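Local atomic coordinates of putative nucleoside-diphosphate-sugar epimerase (PDB entry 3E48), a protein that probably binds NAD(P) and acts as a nucleoside-diphosphate-sugar epimerase, although its substrate and reaction are not established. Residues 182-187 / 263-268. Sequence-based numbering, arbitrary orientation.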
loop_
_atom_site.group_PDB
_atom_site.type_symbol
_atom_site.label_atom_id
_atom_site.label_comp_id
_atom_site.label_asym_id
_atom_site.label_seq_id
_atom_site.Cartn_x
_atom_site.Cartn_y
_atom_site.Cartn_z
ATOM N N ILE B 182 0.027 -24.064 5.536
ATOM C CA ILE B 182 0.776 -25.315 5.661
ATOM C C ILE B 182 0.917 -25.977 4.289
ATOM O O ILE B 182 1.987 -26.476 3.933
ATOM C CB ILE B 182 0.062 -26.294 6.628
ATOM C CG1 ILE B 182 0.201 -25.796 8.075
ATOM C CG2 ILE B 182 0.618 -27.708 6.465
ATOM C CD1 ILE B 182 1.620 -25.807 8.620
ATOM N N ALA B 183 -0.162 -25.966 3.513
ATOM C CA ALA B 183 -0.135 -26.567 2.184
ATOM C C ALA B 183 0.897 -25.863 1.309
ATOM O O ALA B 183 1.595 -26.501 0.521
ATOM C CB ALA B 183 -1.517 -26.486 1.536
ATOM N N ILE B 184 0.992 -24.543 1.450
ATOM C CA ILE B 184 1.957 -23.777 0.672
ATOM C C ILE B 184 3.376 -24.138 1.107
ATOM O O ILE B 184 4.236 -24.415 0.272
ATOM C CB ILE B 184 1.738 -22.264 0.851
ATOM C CG1 ILE B 184 0.364 -21.884 0.289
ATOM C CG2 ILE B 184 2.851 -21.482 0.156
ATOM C CD1 ILE B 184 -0.018 -20.434 0.506
ATOM N N ILE B 185 3.603 -24.146 2.417
ATOM C CA ILE B 185 4.913 -24.469 2.972
ATOM C C ILE B 185 5.419 -25.831 2.502
ATOM O O ILE B 185 6.569 -25.964 2.083
ATOM C CB ILE B 185 4.877 -24.460 4.529
ATOM C CG1 ILE B 185 4.634 -23.037 5.037
ATOM C CG2 ILE B 185 6.197 -24.991 5.091
ATOM C CD1 ILE B 185 4.432 -22.944 6.546
ATOM N N LYS B 186 4.547 -26.833 2.563
ATOM C CA LYS B 186 4.898 -28.199 2.177
ATOM C C LYS B 186 5.187 -28.411 0.692
ATOM O O LYS B 186 5.856 -29.378 0.326
ATOM C CB LYS B 186 3.793 -29.162 2.622
ATOM C CG LYS B 186 3.702 -29.337 4.136
ATOM C CD LYS B 186 2.509 -30.188 4.536
ATOM C CE LYS B 186 2.626 -31.617 4.031
ATOM N NZ LYS B 186 1.402 -32.397 4.368
ATOM N N ASN B 187 4.689 -27.523 -0.164
ATOM C CA ASN B 187 4.920 -27.661 -1.598
ATOM C C ASN B 187 5.519 -26.408 -2.232
ATOM O O ASN B 187 4.796 -25.492 -2.623
ATOM C CB ASN B 187 3.617 -28.022 -2.312
ATOM C CG ASN B 187 3.807 -28.188 -3.807
ATOM O OD1 ASN B 187 4.938 -28.262 -4.294
ATOM N ND2 ASN B 187 2.704 -28.259 -4.543
ATOM N N LYS B 263 -9.413 -24.271 -1.881
ATOM C CA LYS B 263 -9.773 -25.577 -2.418
ATOM C C LYS B 263 -8.652 -26.174 -3.263
ATOM O O LYS B 263 -8.387 -27.371 -3.191
ATOM C CB LYS B 263 -11.056 -25.463 -3.250
ATOM C CG LYS B 263 -11.705 -26.799 -3.602
ATOM C CD LYS B 263 -11.054 -27.459 -4.807
ATOM C CE LYS B 263 -11.302 -26.649 -6.075
ATOM N NZ LYS B 263 -10.645 -27.259 -7.267
ATOM N N GLN B 264 -7.986 -25.346 -4.061
ATOM C CA GLN B 264 -6.906 -25.849 -4.904
ATOM C C GLN B 264 -5.675 -26.226 -4.085
ATOM O O GLN B 264 -4.930 -27.131 -4.457
ATOM C CB GLN B 264 -6.527 -24.811 -5.965
ATOM C CG GLN B 264 -7.706 -24.402 -6.848
ATOM C CD GLN B 264 -7.305 -23.482 -7.982
ATOM O OE1 GLN B 264 -6.503 -22.565 -7.798
ATOM N NE2 GLN B 264 -7.877 -23.707 -9.158
ATOM N N LEU B 265 -5.467 -25.537 -2.967
ATOM C CA LEU B 265 -4.316 -25.813 -2.112
ATOM C C LEU B 265 -4.533 -26.952 -1.121
ATOM O O LEU B 265 -3.672 -27.824 -0.971
ATOM C CB LEU B 265 -3.921 -24.551 -1.338
ATOM C CG LEU B 265 -3.293 -23.425 -2.159
ATOM C CD1 LEU B 265 -3.192 -22.155 -1.313
ATOM C CD2 LEU B 265 -1.912 -23.862 -2.644
ATOM N N VAL B 266 -5.679 -26.944 -0.446
ATOM C CA VAL B 266 -5.981 -27.957 0.561
ATOM C C VAL B 266 -6.853 -29.105 0.061
ATOM O O VAL B 266 -7.047 -30.091 0.770
ATOM C CB VAL B 266 -6.675 -27.323 1.796
ATOM C CG1 VAL B 266 -5.931 -26.062 2.224
ATOM C CG2 VAL B 266 -8.117 -27.013 1.479
ATOM N N ASN B 267 -7.382 -28.972 -1.152
ATOM C CA ASN B 267 -8.233 -30.000 -1.743
ATOM C C ASN B 267 -9.433 -30.314 -0.842
ATOM O O ASN B 267 -9.786 -31.473 -0.622
ATOM C CB ASN B 267 -7.420 -31.277 -2.010
ATOM C CG ASN B 267 -6.166 -31.015 -2.838
ATOM O OD1 ASN B 267 -5.204 -30.413 -2.359
ATOM N ND2 ASN B 267 -6.175 -31.463 -4.090
ATOM N N ASP B 268 -10.063 -29.267 -0.324
ATOM C CA ASP B 268 -11.218 -29.434 0.546
ATOM C C ASP B 268 -12.013 -28.138 0.575
ATOM O O ASP B 268 -11.563 -27.117 0.058
ATOM C CB ASP B 268 -10.754 -29.825 1.957
ATOM C CG ASP B 268 -11.909 -30.122 2.896
ATOM O OD1 ASP B 268 -12.937 -30.669 2.436
ATOM O OD2 ASP B 268 -11.782 -29.828 4.104
#
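Leu265 and Ala183 face each other where the last turns of two helices meet, and the leucine illustrates how one branched side chain can serve two neighbouring residues of a helix. Its CB stands 4.2 Å from Ala183 CB. That methyl also presses against the leucine's own backbone, 3.6 Å from Leu265 O, and the small alanine lets helix 261-266 come close: the CA atoms of Ala183 and Leu265 are 6.0 Å apart. From CB the chain turns to CG, which lies anti to the carbonyl carbon (chi1 -71°), and then forks. CD1 meets Ile184, 3.9 Å from its CG1 and 4.0 Å from its CD1, the last two carbons of the isoleucine's longer branch. CD2 stands slightly farther off, 4.2 Å from Ile184 CG1.

The wider setting is a Rossmann-type fold, in which helix 174-186 joins sheet strands 168-172 and 194-203. Tyr195 of the latter strand and Thr190, in the loop after the helix, touch both Leu265 and Ile184, and Leu197 of the same strand touches Leu265; the leucine thus packs against helix, strand and loop residues. With CD1 of Ile184 anti to its CA (chi2 175°), the branch runs out extended, and both CG1 and CD1 lie within reach of Leu265 CD1. Beside the leucine, Val266 adds a looser touch through CG1, 4.5 Å from Ala183 CB. Helix 261-266 stops just after this point: Asn267 adopts positive phi, and the chain continues to Asp268, whose OD2 forms a salt bridge with Arg179, one turn before Ala183 on helix 174-186.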